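Local coordinates for protein dihydropteroate synthase (Burkholderia cenocepacia, PDB 2Y5S) that probably catalyses the condensation of para-aminobenzoate with 6-hydroxymethyl-7,8-dihydropterin diphosphate to give 7,8-dihydropteroate, a step of folate biosynthesis, at residues B[21-26]-B[279-284]; B[88-93]-B[98-103]; B[215-220]-B[226-231]. All coordinates share one frame; numbering follows the deposited sequence.

Interaction 1: residues B[21-26]-B[279-284]; sequences ERPLVM and DALSVW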
loop_
_atom_site.group_PDB
_atom_site.type_symbol
_atom_site.label_atom_id
_atom_site.label_comp_id
_atom_site.label_asym_id
_atom_site.label_seq_id
_atom_site.Cartn_x
_atom_site.Cartn_y
_atom_site.Cartn_z
ATOM N N GLU B 21 -4.677 -8.667 -16.860
ATOM C CA GLU B 21 -5.442 -9.417 -15.851
ATOM C C GLU B 21 -4.933 -9.094 -14.455
ATOM O O GLU B 21 -5.693 -9.148 -13.484
ATOM C CB GLU B 21 -5.356 -10.949 -16.062
ATOM C CG GLU B 21 -6.118 -11.479 -17.264
ATOM C CD GLU B 21 -5.431 -11.196 -18.606
ATOM O OE1 GLU B 21 -4.213 -10.885 -18.623
ATOM O OE2 GLU B 21 -6.136 -11.290 -19.650
ATOM N N ARG B 22 -3.632 -8.834 -14.361
ATOM C CA ARG B 22 -3.045 -8.160 -13.196
ATOM C C ARG B 22 -2.135 -7.046 -13.706
ATOM O O ARG B 22 -1.608 -7.139 -14.818
ATOM C CB ARG B 22 -2.249 -9.139 -12.339
ATOM C CG ARG B 22 -1.003 -9.687 -13.001
ATOM C CD ARG B 22 -0.227 -10.659 -12.109
ATOM N NE ARG B 22 0.878 -11.209 -12.890
ATOM C CZ ARG B 22 2.048 -10.599 -13.080
ATOM N NH1 ARG B 22 2.302 -9.401 -12.536
ATOM N NH2 ARG B 22 2.963 -11.180 -13.845
ATOM N N PRO B 23 -1.941 -5.994 -12.893
ATOM C CA PRO B 23 -1.007 -4.955 -13.262
ATOM C C PRO B 23 0.388 -5.504 -13.307
ATOM O O PRO B 23 0.710 -6.464 -12.587
ATOM C CB PRO B 23 -1.136 -3.929 -12.126
ATOM C CG PRO B 23 -1.725 -4.662 -11.005
ATOM C CD PRO B 23 -2.570 -5.737 -11.585
ATOM N N LEU B 24 1.201 -4.920 -14.163
ATOM C CA LEU B 24 2.576 -5.372 -14.364
ATOM C C LEU B 24 3.561 -4.442 -13.702
ATOM O O LEU B 24 3.322 -3.246 -13.574
ATOM C CB LEU B 24 2.891 -5.478 -15.871
ATOM C CG LEU B 24 2.051 -6.476 -16.675
ATOM C CD1 LEU B 24 2.621 -6.574 -18.120
ATOM C CD2 LEU B 24 1.918 -7.870 -16.052
ATOM N N VAL B 25 4.669 -5.014 -13.251
ATOM C CA VAL B 25 5.725 -4.270 -12.592
ATOM C C VAL B 25 6.948 -4.068 -13.538
ATOM O O VAL B 25 7.560 -5.024 -14.042
ATOM C CB VAL B 25 6.118 -4.987 -11.309
ATOM C CG1 VAL B 25 7.321 -4.320 -10.656
ATOM C CG2 VAL B 25 4.876 -5.052 -10.368
ATOM N N MET B 26 7.265 -2.807 -13.797
ATOM C CA MET B 26 8.428 -2.436 -14.613
ATOM C C MET B 26 9.558 -2.011 -13.680
ATOM O O MET B 26 9.453 -0.988 -13.002
ATOM C CB MET B 26 8.072 -1.281 -15.541
ATOM C CG MET B 26 9.273 -0.589 -16.204
ATOM S SD MET B 26 8.834 0.813 -17.273
ATOM C CE MET B 26 8.009 -0.062 -18.602
ATOM N N ASP B 279 5.292 -8.026 -3.774
ATOM C CA ASP B 279 4.655 -8.519 -2.541
ATOM C C ASP B 279 3.368 -7.741 -2.245
ATOM O O ASP B 279 2.314 -8.347 -1.951
ATOM C CB ASP B 279 5.619 -8.428 -1.352
ATOM C CG ASP B 279 6.675 -9.543 -1.333
ATOM O OD1 ASP B 279 6.590 -10.511 -2.129
ATOM O OD2 ASP B 279 7.599 -9.460 -0.483
ATOM N N ALA B 280 3.446 -6.409 -2.324
ATOM C CA ALA B 280 2.272 -5.561 -2.129
ATOM C C ALA B 280 1.189 -5.896 -3.119
ATOM O O ALA B 280 0.036 -5.984 -2.745
ATOM C CB ALA B 280 2.623 -4.062 -2.210
ATOM N N LEU B 281 1.564 -6.124 -4.377
ATOM C CA LEU B 281 0.575 -6.433 -5.410
ATOM C C LEU B 281 0.021 -7.861 -5.267
ATOM O O LEU B 281 -1.075 -8.138 -5.727
ATOM C CB LEU B 281 1.148 -6.176 -6.828
ATOM C CG LEU B 281 1.297 -4.695 -7.234
ATOM C CD1 LEU B 281 1.873 -4.560 -8.638
ATOM C CD2 LEU B 281 -0.029 -3.928 -7.152
ATOM N N SER B 282 0.754 -8.764 -4.629
ATOM C CA SER B 282 0.202 -10.085 -4.322
ATOM C C SER B 282 -0.957 -9.961 -3.313
ATOM O O SER B 282 -2.009 -10.597 -3.460
ATOM C CB SER B 282 1.269 -11.035 -3.769
ATOM O OG SER B 282 2.257 -11.340 -4.725
ATOM N N VAL B 283 -0.765 -9.115 -2.305
ATOM C CA VAL B 283 -1.815 -8.863 -1.334
ATOM C C VAL B 283 -3.010 -8.198 -2.018
ATOM O O VAL B 283 -4.142 -8.607 -1.829
ATOM C CB VAL B 283 -1.299 -8.010 -0.168
ATOM C CG1 VAL B 283 -2.482 -7.578 0.757
ATOM C CG2 VAL B 283 -0.203 -8.780 0.609
ATOM N N TRP B 284 -2.745 -7.189 -2.841
ATOM C CA TRP B 284 -3.816 -6.485 -3.565
ATOM C C TRP B 284 -4.642 -7.469 -4.422
ATOM O O TRP B 284 -5.869 -7.451 -4.404
ATOM C CB TRP B 284 -3.197 -5.361 -4.415
ATOM C CG TRP B 284 -4.200 -4.542 -5.181
ATOM C CD1 TRP B 284 -4.875 -3.462 -4.726
ATOM C CD2 TRP B 284 -4.622 -4.749 -6.528
ATOM N NE1 TRP B 284 -5.705 -2.977 -5.699
ATOM C CE2 TRP B 284 -5.574 -3.751 -6.819
ATOM C CE3 TRP B 284 -4.296 -5.687 -7.518
ATOM C CZ2 TRP B 284 -6.197 -3.648 -8.070
ATOM C CZ3 TRP B 284 -4.927 -5.597 -8.753
ATOM C CH2 TRP B 284 -5.863 -4.579 -9.022
#
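This is a wholly apolar, buried contact in which Pro23, in the loop leading into strand 24-30, and Val25, on the strand, lie against Leu281 and Trp284 of the last helix, 274-291; it joins the first strand of the TIM barrel to the helix that closes the chain. The closest touch is between methyls: Val25 CG2 meets Leu281 CD1 at 3.5 Å. Val25 CG2 is the branch beside its own backbone N, with CG1 anti to that N (chi1 174°), and Leu281, extended at chi2, puts CD1 against it. Just before the strand, the Pro23 ring touches both helix residues. Its CD lies 3.7 Å from Trp284 CZ3, on the six-membered part of the indole, while its CG comes to 4.3 Å from the other leucine methyl, Leu281 CD2. With CG anti to the backbone N (chi1 -179°), the Trp284 indole extends toward the proline; its NE1 is hydrogen-bonded to Glu263. Helix 251-263 packs beside them, Val262 touching Pro23 and Leu281, and Leu259 touching Trp284. Helix 274-291 also meets the second subunit, where Asp279 pairs with Lys245 of that chain. Strand 24-30 runs between strands 62-66 and 268-271, and Val25 also packs on Val271.

Interaction 2: residues B[88-93]-B[98-103]; sequences PLVEAL and VPLSID. With 78H (7,8-dihydropteroate), chain P.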
loop_
_atom_site.group_PDB
_atom_site.type_symbol
_atom_site.label_atom_id
_atom_site.label_comp_id
_atom_site.label_asym_id
_atom_site.label_seq_id
_atom_site.Cartn_x
_atom_site.Cartn_y
_atom_site.Cartn_z
ATOM N N PRO B 88 24.370 -2.286 -25.582
ATOM C CA PRO B 88 24.859 -3.584 -25.095
ATOM C C PRO B 88 24.015 -4.235 -23.990
ATOM O O PRO B 88 24.022 -5.453 -23.876
ATOM C CB PRO B 88 26.279 -3.265 -24.599
ATOM C CG PRO B 88 26.697 -2.074 -25.405
ATOM C CD PRO B 88 25.422 -1.251 -25.496
ATOM N N LEU B 89 23.289 -3.454 -23.190
ATOM C CA LEU B 89 22.332 -4.037 -22.232
ATOM C C LEU B 89 21.130 -4.655 -22.960
ATOM O O LEU B 89 20.657 -5.724 -22.580
ATOM C CB LEU B 89 21.847 -3.007 -21.202
ATOM C CG LEU B 89 22.851 -2.513 -20.159
ATOM C CD1 LEU B 89 22.182 -1.531 -19.185
ATOM C CD2 LEU B 89 23.517 -3.685 -19.402
ATOM N N VAL B 90 20.646 -3.984 -24.003
ATOM C CA VAL B 90 19.562 -4.522 -24.828
ATOM C C VAL B 90 19.981 -5.862 -25.414
ATOM O O VAL B 90 19.246 -6.845 -25.306
ATOM C CB VAL B 90 19.145 -3.548 -25.957
ATOM C CG1 VAL B 90 18.116 -4.202 -26.888
ATOM C CG2 VAL B 90 18.583 -2.257 -25.358
ATOM N N GLU B 91 21.182 -5.899 -25.994
ATOM C CA GLU B 91 21.708 -7.114 -26.619
ATOM C C GLU B 91 21.858 -8.250 -25.587
ATOM O O GLU B 91 21.421 -9.379 -25.826
ATOM C CB GLU B 91 23.030 -6.811 -27.351
ATOM C CG GLU B 91 22.879 -5.820 -28.531
ATOM C CD GLU B 91 24.208 -5.407 -29.187
ATOM O OE1 GLU B 91 25.289 -5.618 -28.591
ATOM O OE2 GLU B 91 24.168 -4.863 -30.316
ATOM N N ALA B 92 22.434 -7.937 -24.431
ATOM C CA ALA B 92 22.648 -8.937 -23.375
ATOM C C ALA B 92 21.365 -9.408 -22.717
ATOM O O ALA B 92 21.289 -10.549 -22.273
ATOM C CB ALA B 92 23.614 -8.402 -22.309
ATOM N N LEU B 93 20.359 -8.536 -22.633
ATOM C CA LEU B 93 19.113 -8.874 -21.947
ATOM C C LEU B 93 18.028 -9.496 -22.838
ATOM O O LEU B 93 17.115 -10.131 -22.319
ATOM C CB LEU B 93 18.540 -7.645 -21.235
ATOM C CG LEU B 93 19.349 -7.092 -20.062
ATOM C CD1 LEU B 93 18.738 -5.773 -19.573
ATOM C CD2 LEU B 93 19.429 -8.096 -18.918
ATOM N N VAL B 98 12.052 -11.073 -21.579
ATOM C CA VAL B 98 11.281 -10.183 -20.716
ATOM C C VAL B 98 11.206 -8.820 -21.415
ATOM O O VAL B 98 12.177 -8.360 -22.000
ATOM C CB VAL B 98 11.901 -10.061 -19.293
ATOM C CG1 VAL B 98 13.327 -9.555 -19.354
ATOM C CG2 VAL B 98 11.061 -9.170 -18.406
ATOM N N PRO B 99 10.018 -8.188 -21.410
ATOM C CA PRO B 99 9.973 -6.922 -22.137
ATOM C C PRO B 99 11.073 -5.928 -21.727
ATOM O O PRO B 99 11.309 -5.694 -20.532
ATOM C CB PRO B 99 8.582 -6.381 -21.810
ATOM C CG PRO B 99 7.735 -7.639 -21.579
ATOM C CD PRO B 99 8.672 -8.670 -21.021
ATOM N N LEU B 100 11.748 -5.385 -22.742
ATOM C CA LEU B 100 12.795 -4.400 -22.574
ATOM C C LEU B 100 12.281 -3.027 -23.009
ATOM O O LEU B 100 12.042 -2.787 -24.193
ATOM C CB LEU B 100 14.040 -4.785 -23.390
ATOM C CG LEU B 100 14.673 -6.147 -23.069
ATOM C CD1 LEU B 100 15.965 -6.377 -23.862
ATOM C CD2 LEU B 100 14.928 -6.306 -21.569
ATOM N N SER B 101 12.116 -2.138 -22.033
ATOM C CA SER B 101 11.686 -0.780 -22.275
ATOM C C SER B 101 12.921 0.116 -22.285
ATOM O O SER B 101 13.870 -0.113 -21.516
ATOM C CB SER B 101 10.711 -0.328 -21.193
ATOM O OG SER B 101 10.511 1.066 -21.237
ATOM N N ILE B 102 12.908 1.128 -23.151
ATOM C CA ILE B 102 14.022 2.053 -23.258
ATOM C C ILE B 102 13.577 3.453 -22.829
ATOM O O ILE B 102 12.694 4.029 -23.447
ATOM C CB ILE B 102 14.564 2.145 -24.692
ATOM C CG1 ILE B 102 14.813 0.753 -25.278
ATOM C CG2 ILE B 102 15.820 2.980 -24.701
ATOM C CD1 ILE B 102 15.945 -0.018 -24.588
ATOM N N ASP B 103 14.205 3.971 -21.774
ATOM C CA ASP B 103 13.908 5.300 -21.237
ATOM C C ASP B 103 14.759 6.324 -21.981
ATOM O O ASP B 103 15.904 6.630 -21.592
ATOM C CB ASP B 103 14.179 5.326 -19.730
ATOM C CG ASP B 103 13.898 6.697 -19.073
ATOM O OD1 ASP B 103 13.190 7.562 -19.638
ATOM O OD2 ASP B 103 14.374 6.876 -17.939
HETATM O O4 78H P . 7.389 8.740 -14.320
HETATM C C4 78H P . 8.003 8.337 -15.309
HETATM C C5 78H P . 9.400 8.492 -15.435
HETATM N N3 78H P . 7.298 7.724 -16.357
HETATM C C9 78H P . 10.012 8.017 -16.618
HETATM N N5 78H P . 10.139 9.032 -14.433
HETATM C C2 78H P . 7.980 7.290 -17.535
HETATM N N8 78H P . 11.384 8.134 -16.798
HETATM N N1 78H P . 9.312 7.439 -17.614
HETATM C C6 78H P . 11.467 9.212 -14.575
HETATM N N2 78H P . 7.303 6.742 -18.556
HETATM C C7 78H P . 12.211 8.930 -15.883
HETATM C C10 78H P . 12.289 9.743 -13.434
HETATM N N11 78H P . 12.235 11.209 -13.407
HETATM C C15 78H P . 11.956 11.817 -12.262
HETATM C C16 78H P . 10.975 12.802 -12.200
HETATM C C17 78H P . 12.649 11.427 -11.115
HETATM C C18 78H P . 10.696 13.415 -10.991
HETATM C C19 78H P . 12.369 12.042 -9.902
HETATM C C20 78H P . 11.397 13.039 -9.844
HETATM C C21 78H P . 11.063 13.696 -8.500
HETATM O O22 78H P . 10.015 14.343 -8.461
HETATM O O23 78H P . 11.769 13.445 -7.499
HETATM O O HOH W 1 14.420 -9.793 -22.863
#
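Leu100 sets its two methyls against the last turn of helix 79-93, CD2 lying 3.9 Å from Leu93 CB and CD1 3.6 Å from the carbonyl oxygen Val90 O. The contact is the return half of a beta-alpha-beta unit of the TIM barrel: strand 62-66 leads into this helix, and the chain comes back as strand 100-103. Helix 88-93 and strand 100-103 run antiparallel (173°), their axes 10.0 Å apart, with aliphatic side chains between. Beside the leucine, Ile102 CD1 meets Val90 CG2 at 3.5 Å, the two side chains crossing at about a right angle. Ile102 gets there by its bent end: CG1 lies beside the backbone N, and chi2 of -67° turns CD1 back toward the helix. Leu93 also packs on Ala52 of helix 45-58, while Val90 reaches Ile65 of strand 62-66. In the turn between helix and strand, a water accepts a hydrogen bond from Val98 N at 3.0 Å and lies 2.8 Å from Leu93 O. At the far end of the strand lies the product site. There Asp103, whose OD2 is also hydrogen-bonded to Thr70 OG1, faces the pterin of 7,8-dihydropteroate with both carboxylate oxygens; ligand N8 shares a weak, forked hydrogen bond between them, 3.4 Å to Asp103 OD1 and 3.4 Å to Asp103 OD2.

Interaction 3: residues B[215-220]-B[226-231]; sequences DTAPAR and YPILAG. With 78H (7,8-dihydropteroate), chain P.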
loop_
_atom_site.group_PDB
_atom_site.type_symbol
_atom_site.label_atom_id
_atom_site.label_comp_id
_atom_site.label_asym_id
_atom_site.label_seq_id
_atom_site.Cartn_x
_atom_site.Cartn_y
_atom_site.Cartn_z
ATOM N N ASP B 215 -8.982 9.142 -15.245
ATOM C CA ASP B 215 -9.383 10.251 -16.095
ATOM C C ASP B 215 -8.220 10.961 -16.807
ATOM O O ASP B 215 -8.467 11.849 -17.602
ATOM C CB ASP B 215 -10.175 11.280 -15.283
ATOM C CG ASP B 215 -11.444 10.697 -14.671
ATOM O OD1 ASP B 215 -12.070 9.818 -15.307
ATOM O OD2 ASP B 215 -11.800 11.118 -13.551
ATOM N N THR B 216 -6.970 10.584 -16.523
ATOM C CA THR B 216 -5.821 11.121 -17.254
ATOM C C THR B 216 -5.661 10.473 -18.646
ATOM O O THR B 216 -5.006 11.031 -19.516
ATOM C CB THR B 216 -4.500 10.945 -16.468
ATOM O OG1 THR B 216 -4.236 9.559 -16.301
ATOM C CG2 THR B 216 -4.567 11.609 -15.087
ATOM N N ALA B 217 -6.290 9.314 -18.861
ATOM C CA ALA B 217 -6.095 8.537 -20.081
ATOM C C ALA B 217 -7.183 8.835 -21.105
ATOM O O ALA B 217 -8.366 8.665 -20.821
ATOM C CB ALA B 217 -6.089 7.049 -19.766
ATOM N N PRO B 218 -6.787 9.256 -22.310
ATOM C CA PRO B 218 -7.766 9.375 -23.370
ATOM C C PRO B 218 -8.207 8.000 -23.881
ATOM O O PRO B 218 -7.641 6.960 -23.483
ATOM C CB PRO B 218 -7.011 10.147 -24.456
ATOM C CG PRO B 218 -5.618 9.863 -24.219
ATOM C CD PRO B 218 -5.430 9.543 -22.785
ATOM N N ALA B 219 -9.197 8.018 -24.766
ATOM C CA ALA B 219 -9.793 6.804 -25.344
ATOM C C ALA B 219 -9.136 6.399 -26.665
ATOM O O ALA B 219 -8.832 7.245 -27.502
ATOM C CB ALA B 219 -11.303 7.017 -25.555
ATOM N N ARG B 220 -8.932 5.094 -26.842
ATOM C CA ARG B 220 -8.565 4.525 -28.137
ATOM C C ARG B 220 -9.809 4.559 -29.020
ATOM O O ARG B 220 -10.885 4.883 -28.527
ATOM C CB ARG B 220 -8.074 3.090 -27.976
ATOM C CG ARG B 220 -6.777 2.973 -27.208
ATOM C CD ARG B 220 -6.399 1.527 -27.028
ATOM N NE ARG B 220 -4.974 1.367 -26.754
ATOM C CZ ARG B 220 -4.410 0.221 -26.377
ATOM N NH1 ARG B 220 -5.148 -0.890 -26.236
ATOM N NH2 ARG B 220 -3.092 0.179 -26.159
ATOM N N TYR B 226 -6.649 4.286 -23.339
ATOM C CA TYR B 226 -5.233 3.892 -23.424
ATOM C C TYR B 226 -4.763 3.386 -22.045
ATOM O O TYR B 226 -5.092 3.982 -21.008
ATOM C CB TYR B 226 -4.373 5.063 -23.913
ATOM C CG TYR B 226 -4.505 5.336 -25.405
ATOM C CD1 TYR B 226 -3.796 4.580 -26.338
ATOM C CD2 TYR B 226 -5.338 6.347 -25.887
ATOM C CE1 TYR B 226 -3.917 4.821 -27.705
ATOM C CE2 TYR B 226 -5.477 6.582 -27.256
ATOM C CZ TYR B 226 -4.765 5.818 -28.159
ATOM O OH TYR B 226 -4.895 6.036 -29.510
ATOM N N PRO B 227 -4.046 2.251 -22.012
ATOM C CA PRO B 227 -3.556 1.777 -20.725
ATOM C C PRO B 227 -2.508 2.722 -20.158
ATOM O O PRO B 227 -1.781 3.374 -20.924
ATOM C CB PRO B 227 -2.964 0.418 -21.058
ATOM C CG PRO B 227 -2.499 0.557 -22.467
ATOM C CD PRO B 227 -3.572 1.398 -23.119
ATOM N N ILE B 228 -2.448 2.795 -18.824
ATOM C CA ILE B 228 -1.661 3.796 -18.101
ATOM C C ILE B 228 -0.435 3.161 -17.460
ATOM O O ILE B 228 -0.545 2.124 -16.774
ATOM C CB ILE B 228 -2.477 4.432 -16.984
ATOM C CG1 ILE B 228 -3.694 5.153 -17.557
ATOM C CG2 ILE B 228 -1.618 5.405 -16.111
ATOM C CD1 ILE B 228 -4.729 5.590 -16.492
ATOM N N LEU B 229 0.717 3.769 -17.730
ATOM C CA LEU B 229 1.945 3.533 -16.993
ATOM C C LEU B 229 2.124 4.680 -16.004
ATOM O O LEU B 229 2.022 5.846 -16.388
ATOM C CB LEU B 229 3.122 3.466 -17.958
ATOM C CG LEU B 229 4.494 3.017 -17.403
ATOM C CD1 LEU B 229 5.317 2.419 -18.569
ATOM C CD2 LEU B 229 5.266 4.151 -16.742
ATOM N N ALA B 230 2.360 4.345 -14.740
ATOM C CA ALA B 230 2.555 5.324 -13.681
ATOM C C ALA B 230 3.911 5.096 -13.022
ATOM O O ALA B 230 4.264 3.981 -12.671
ATOM C CB ALA B 230 1.460 5.206 -12.644
ATOM N N GLY B 231 4.649 6.175 -12.851
ATOM C CA GLY B 231 5.950 6.127 -12.207
ATOM C C GLY B 231 6.053 7.166 -11.103
ATOM O O GLY B 231 6.197 8.355 -11.382
HETATM O O4 78H P . 7.389 8.740 -14.320
HETATM C C4 78H P . 8.003 8.337 -15.309
HETATM C C5 78H P . 9.400 8.492 -15.435
HETATM N N3 78H P . 7.298 7.724 -16.357
HETATM C C9 78H P . 10.012 8.017 -16.618
HETATM N N5 78H P . 10.139 9.032 -14.433
HETATM C C2 78H P . 7.980 7.290 -17.535
HETATM N N8 78H P . 11.384 8.134 -16.798
HETATM N N1 78H P . 9.312 7.439 -17.614
HETATM C C6 78H P . 11.467 9.212 -14.575
HETATM N N2 78H P . 7.303 6.742 -18.556
HETATM C C7 78H P . 12.211 8.930 -15.883
HETATM C C10 78H P . 12.289 9.743 -13.434
HETATM N N11 78H P . 12.235 11.209 -13.407
HETATM C C15 78H P . 11.956 11.817 -12.262
HETATM C C16 78H P . 10.975 12.802 -12.200
HETATM C C17 78H P . 12.649 11.427 -11.115
HETATM C C18 78H P . 10.696 13.415 -10.991
HETATM C C19 78H P . 12.369 12.042 -9.902
HETATM C C20 78H P . 11.397 13.039 -9.844
HETATM C C21 78H P . 11.063 13.696 -8.500
HETATM O O22 78H P . 10.015 14.343 -8.461
HETATM O O23 78H P . 11.769 13.445 -7.499
#
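Pro218 O accepts the backbone N-H of Tyr226 at 2.9 Å (N-H...O 156°), a bond linking the two arms of this loop. The same oxygen lies near the plane of the Tyr226 ring, at its edge, 3.4 Å from CD2. Arg220 covers one face of that ring: its CG sits 3.4 Å from the centroid, 11° off the normal, a CH-pi contact made by the aliphatic part of the side chain. The extended chain then carries the guanidinium past the ring, with the two planes nearly perpendicular at 86°. One guanidinium face carries Pro227 CD, off toward the rim, 3.3 Å from Arg220 NH2; NH1 is hydrogen-bonded to Pro10 O and NH2 to Ile190 O. Elsewhere Ala217 CB rests 3.8 Å from Ile228 CG1. The chain continues as the short strand around Leu229 and Ala230, beside strand 268-271, and reaches the ligand. Leu229 CD2 comes to 3.8 Å from N2 of the 7,8-dihydropteroate, and Gly231 O, hydrogen-bonded to Lys235 NZ, lies 3.2 Å from ligand O4. The loop thus packs by the N-terminal end of a TIM-barrel strand, whose C-terminal end reaches the pterin pocket, as is usual for active sites of this fold.

All three contacts are largely buried and belong to the same eight-stranded parallel barrel, but they meet different strands. Interactions 1 and 2 both pack a helix on a strand mainly through apolar carbon, with an indole in interaction 1 and aliphatic side chains plus a water in interaction 2, whereas interaction 3 folds a loop on itself with a backbone hydrogen bond and an arginine over a tyrosine. Met26 joins interaction 1 to the others: its CE touches Ser101 CB at 3.8 Å and Leu229 CD1 at 3.7 Å. Interactions 2 and 3 do not touch each other and lie on opposite sides of the chain's centre, yet both reach 7,8-dihydropteroate. In interaction 1 the side chain of Val25 is about 13 Å from the bound 7,8-dihydropteroate.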